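Local coordinates for protein Lysine/ornithine decarboxylase (Selenomonas ruminantium, PDB 5GJO) that decarboxylates both L-lysine and L-ornithine with similar efficiency, using pyridoxal 5'-phosphate, to give cadaverine and putrescine in polyamine synthesis, at residues A[292-295]-A[296-299]; A[358-362]-A[363-367]. The protein carries 2 engineered substitutions. One frame throughout, in Å; residues are numbered along the deposited sequence.

Overall arrangement
Both contacts lie in connections between strands of the beta-sheet domain beside the pyridoxal-phosphate barrel, and both touch the second subunit of the homodimer. Contact 1 (292-299) is a turn leading into a short helix; contact 2 (358-367) is a later chain reversal in the loop between strands 344-347 and 369-371. Their centres lie 12 Å apart, and they meet where Gly-292 CA packs 3.7 Å from Ala-358 CB. Sodium ions lie beside both. In contact 1 the side chain of Tyr-299 is about 11 Å from a bound pyridoxal phosphate. Contact 2 comes closer to the chemistry: the side chain of Asn-362 is about 4 Å from that of Cys-324, the proton donor by similarity.

Contact 1: A[292-295]-A[296-299]; sequences GCFS and GIMY. With NA (sodium ion), chain J.
Ile-297 lays its CD1 methyl against CB of Phe-294, 4.0 Å away, an apolar touch across the turn 294-297 that runs straight into the short helix 296-299. Its ethyl arm points back along the chain because CG1 stands beside the backbone N (chi1 -68°) and continues extended to CD1. An isoleucine suits this partly exposed flank: its ethyl arm reaches Phe-294 CB and its side chain also meets Ile-290, while the flat Phe-294 ring turns away to pack on Met-350, Leu-330 and Tyr-331. The preceding type I turn, 292-295, is closed by Ser-295, whose backbone N reaches Gly-292 O at 3.0 Å and whose OG donates to the same oxygen at 2.8 Å. Serine is short enough for this double grip, and its OG also pairs with Ser-357. Ile-297 N binds Phe-294 O at 2.9 Å, and Ser-295 O takes two donors: Met-298 N at 2.8 Å, well above the carbonyl plane, and Tyr-299 N at 3.0 Å, in that plane and nearly straight at 169°. Gly-296, buried at this bend, brings no side chain to it. The helix faces the dimer interface, with Met-298 packing on Met-298 and the Tyr-299 ring stacking with Tyr-291, both of the second subunit. Beyond the ring, the Tyr-299 hydroxyl binds a sodium ion, OH to NA 2.4 Å, which Ser-357 O of the second subunit also binds.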
loop_
_atom_site.group_PDB
_atom_site.type_symbol
_atom_site.label_atom_id
_atom_site.label_comp_id
_atom_site.label_asym_id
_atom_site.label_seq_id
_atom_site.Cartn_x
_atom_site.Cartn_y
_atom_site.Cartn_z
ATOM N N GLY A 292 -2.363 -5.049 -3.989
ATOM C CA GLY A 292 -3.445 -5.607 -3.173
ATOM C C GLY A 292 -2.909 -6.518 -2.115
ATOM O O GLY A 292 -2.053 -6.117 -1.357
ATOM N N CYS A 293 -3.486 -7.741 -2.002
ATOM C CA CYS A 293 -3.111 -8.689 -0.990
ATOM C C CYS A 293 -1.625 -9.104 -1.024
ATOM O O CYS A 293 -1.065 -9.370 0.027
ATOM C CB CYS A 293 -3.975 -9.950 -1.005
ATOM S SG CYS A 293 -5.642 -9.419 -0.511
ATOM N N PHE A 294 -0.982 -9.015 -2.164
ATOM C CA PHE A 294 0.437 -9.345 -2.243
ATOM C C PHE A 294 1.325 -8.197 -1.846
ATOM O O PHE A 294 2.550 -8.299 -1.977
ATOM C CB PHE A 294 0.834 -9.826 -3.645
ATOM C CG PHE A 294 0.200 -11.117 -4.077
ATOM C CD1 PHE A 294 0.811 -12.303 -3.749
ATOM C CD2 PHE A 294 -0.900 -11.118 -4.933
ATOM C CE1 PHE A 294 0.277 -13.504 -4.212
ATOM C CE2 PHE A 294 -1.422 -12.338 -5.412
ATOM C CZ PHE A 294 -0.827 -13.500 -5.021
ATOM N N SER A 295 0.752 -7.093 -1.335
ATOM C CA SER A 295 1.553 -5.996 -0.768
ATOM C C SER A 295 2.485 -6.395 0.341
ATOM O O SER A 295 3.533 -5.752 0.512
ATOM C CB SER A 295 0.609 -4.862 -0.233
ATOM O OG SER A 295 -0.337 -5.423 0.721
ATOM N N GLY A 296 2.212 -7.517 1.041
ATOM C CA GLY A 296 3.136 -8.088 1.993
ATOM C C GLY A 296 4.518 -8.455 1.413
ATOM O O GLY A 296 5.498 -8.486 2.140
ATOM N N ILE A 297 4.589 -8.695 0.104
ATOM C CA ILE A 297 5.889 -8.852 -0.558
ATOM C C ILE A 297 6.740 -7.668 -0.253
ATOM O O ILE A 297 7.968 -7.798 -0.027
ATOM C CB ILE A 297 5.727 -9.064 -2.094
ATOM C CG1 ILE A 297 5.072 -10.421 -2.323
ATOM C CG2 ILE A 297 7.068 -9.013 -2.771
ATOM C CD1 ILE A 297 4.773 -10.670 -3.796
ATOM N N MET A 298 6.138 -6.496 -0.338
ATOM C CA MET A 298 6.850 -5.221 -0.221
ATOM C C MET A 298 7.032 -4.788 1.222
ATOM O O MET A 298 8.144 -4.460 1.684
ATOM C CB MET A 298 6.052 -4.158 -0.981
ATOM C CG MET A 298 6.003 -4.408 -2.467
ATOM S SD MET A 298 7.688 -4.336 -3.175
ATOM C CE MET A 298 8.158 -2.728 -2.268
ATOM N N TYR A 299 5.959 -4.752 1.960
ATOM C CA TYR A 299 6.015 -4.218 3.312
ATOM C C TYR A 299 6.426 -5.237 4.356
ATOM O O TYR A 299 6.862 -4.838 5.428
ATOM C CB TYR A 299 4.689 -3.588 3.763
ATOM C CG TYR A 299 4.349 -2.314 3.104
ATOM C CD1 TYR A 299 4.893 -1.134 3.532
ATOM C CD2 TYR A 299 3.467 -2.274 2.046
ATOM C CE1 TYR A 299 4.615 0.032 2.897
ATOM C CE2 TYR A 299 3.157 -1.068 1.435
ATOM C CZ TYR A 299 3.761 0.066 1.849
ATOM O OH TYR A 299 3.426 1.304 1.294
HETATM NA NA NA J . 1.122 1.306 0.801
#

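Contact 2: A[358-362]-A[363-367]; sequences ATRFN and GFYLA
Arg-360 folds its guanidinium back onto the chain that follows it, clamping a tight reversal built of two overlapping beta turns. Bends at chi2 (-148°) and chi3 (46°) bring the group round, and two carbonyls meet its edge: NE donates to Phe-364 O at 2.9 Å and NH2 to Gly-363 O at 3.0 Å. Over one face lies Tyr-365, CD1 3.6 Å from NH2, with ring and guanidinium planes 37° apart; the tyrosine hydroxyl goes on to Glu-79 of the second subunit. Gly-363 N binds Arg-360 O at 2.8 Å, closing a type II turn, and a weak bond from Phe-364 N to Phe-361 O overlaps it. Asn-362 and Gly-363 both take positive phi, which asparagine and glycine tolerate well. The Phe-364 ring runs alongside Asn-362, CE2 3.6 Å from CB, the two side chains pointing the same way, each with CG anti to the carbonyl carbon; it also touches Pro-322 and, on the second subunit, Ser-74. Replacing Phe-364 by an alanine would probably open a gap beside Asn-362 CB and lose the packing on Pro-322. At the loop's mouth, Leu-366 sets CD2 3.9 Å from Ala-358 CB. Asn-362 OD1 accepts from the backbone N of Cys-324, and its side chain packs on Lys-52 of the second subunit. The clamped turn thus presents Asn-362 as a probable second-shell residue positioning the backbone of the presumed proton donor.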
loop_
_atom_site.group_PDB
_atom_site.type_symbol
_atom_site.label_atom_id
_atom_site.label_comp_id
_atom_site.label_asym_id
_atom_site.label_seq_id
_atom_site.Cartn_x
_atom_site.Cartn_y
_atom_site.Cartn_z
ATOM N N ALA A 358 -3.479 -3.473 1.365
ATOM C CA ALA A 358 -3.997 -3.345 -0.014
ATOM C C ALA A 358 -4.416 -1.889 -0.293
ATOM O O ALA A 358 -4.762 -1.157 0.604
ATOM C CB ALA A 358 -5.233 -4.215 -0.229
ATOM N N THR A 359 -4.458 -1.569 -1.551
ATOM C CA THR A 359 -4.740 -0.197 -2.051
ATOM C C THR A 359 -5.705 -0.261 -3.225
ATOM O O THR A 359 -5.973 -1.337 -3.860
ATOM C CB THR A 359 -3.472 0.508 -2.592
ATOM O OG1 THR A 359 -3.127 -0.060 -3.860
ATOM C CG2 THR A 359 -2.395 0.351 -1.672
ATOM N N ARG A 360 -6.152 0.921 -3.616
ATOM C CA ARG A 360 -6.936 1.080 -4.818
ATOM C C ARG A 360 -6.107 1.651 -5.973
ATOM O O ARG A 360 -6.640 2.315 -6.846
ATOM C CB ARG A 360 -8.224 1.873 -4.567
ATOM C CG ARG A 360 -9.194 1.137 -3.650
ATOM C CD ARG A 360 -10.657 1.406 -3.922
ATOM N NE ARG A 360 -10.986 1.336 -5.336
ATOM C CZ ARG A 360 -12.020 1.942 -5.892
ATOM N NH1 ARG A 360 -12.843 2.667 -5.151
ATOM N NH2 ARG A 360 -12.221 1.841 -7.190
ATOM N N PHE A 361 -4.794 1.408 -5.933
ATOM C CA PHE A 361 -3.925 1.785 -7.040
ATOM C C PHE A 361 -4.491 1.365 -8.360
ATOM O O PHE A 361 -5.095 0.297 -8.468
ATOM C CB PHE A 361 -2.539 1.152 -6.841
ATOM C CG PHE A 361 -1.447 1.750 -7.664
ATOM C CD1 PHE A 361 -0.876 2.913 -7.283
ATOM C CD2 PHE A 361 -0.944 1.087 -8.765
ATOM C CE1 PHE A 361 0.228 3.447 -8.034
ATOM C CE2 PHE A 361 0.101 1.593 -9.514
ATOM C CZ PHE A 361 0.671 2.788 -9.174
ATOM N N ASN A 362 -4.406 2.243 -9.381
ATOM C CA ASN A 362 -5.000 1.971 -10.694
ATOM C C ASN A 362 -6.543 1.798 -10.701
ATOM O O ASN A 362 -7.103 1.396 -11.733
ATOM C CB ASN A 362 -4.441 0.702 -11.353
ATOM C CG ASN A 362 -3.057 0.834 -12.029
ATOM O OD1 ASN A 362 -2.704 -0.059 -12.801
ATOM N ND2 ASN A 362 -2.282 1.866 -11.759
ATOM N N GLY A 363 -7.188 2.189 -9.602
ATOM C CA GLY A 363 -8.592 2.107 -9.408
ATOM C C GLY A 363 -9.147 0.729 -9.153
ATOM O O GLY A 363 -10.372 0.547 -9.100
ATOM N N PHE A 364 -8.325 -0.298 -9.052
ATOM C CA PHE A 364 -8.877 -1.576 -8.672
ATOM C C PHE A 364 -9.619 -1.577 -7.350
ATOM O O PHE A 364 -9.301 -0.777 -6.448
ATOM C CB PHE A 364 -7.739 -2.632 -8.646
ATOM C CG PHE A 364 -7.193 -2.920 -10.016
ATOM C CD1 PHE A 364 -7.966 -3.577 -10.974
ATOM C CD2 PHE A 364 -5.937 -2.493 -10.364
ATOM C CE1 PHE A 364 -7.459 -3.818 -12.276
ATOM C CE2 PHE A 364 -5.463 -2.738 -11.658
ATOM C CZ PHE A 364 -6.160 -3.428 -12.563
ATOM N N TYR A 365 -10.631 -2.454 -7.224
ATOM C CA TYR A 365 -11.307 -2.581 -5.937
ATOM C C TYR A 365 -10.474 -3.335 -4.925
ATOM O O TYR A 365 -9.632 -4.205 -5.327
ATOM C CB TYR A 365 -12.597 -3.356 -6.095
ATOM C CG TYR A 365 -13.448 -2.714 -7.142
ATOM C CD1 TYR A 365 -13.861 -1.363 -7.016
ATOM C CD2 TYR A 365 -13.771 -3.409 -8.304
ATOM C CE1 TYR A 365 -14.654 -0.753 -8.015
ATOM C CE2 TYR A 365 -14.538 -2.811 -9.314
ATOM C CZ TYR A 365 -14.992 -1.496 -9.155
ATOM O OH TYR A 365 -15.777 -0.980 -10.180
ATOM N N LEU A 366 -10.729 -3.086 -3.646
ATOM C CA LEU A 366 -10.143 -3.951 -2.588
ATOM C C LEU A 366 -10.754 -5.366 -2.691
ATOM O O LEU A 366 -11.977 -5.547 -2.730
ATOM C CB LEU A 366 -10.356 -3.395 -1.224
ATOM C CG LEU A 366 -9.829 -1.967 -1.004
ATOM C CD1 LEU A 366 -10.227 -1.407 0.335
ATOM C CD2 LEU A 366 -8.281 -1.926 -1.166
ATOM N N ALA A 367 -9.972 -6.407 -2.714
ATOM C CA ALA A 367 -10.549 -7.761 -2.678
ATOM C C ALA A 367 -11.304 -7.947 -1.377
ATOM O O ALA A 367 -10.763 -7.634 -0.315
ATOM C CB ALA A 367 -9.463 -8.817 -2.790
HETATM O O HOH W 1 -6.595 -3.877 -3.990
#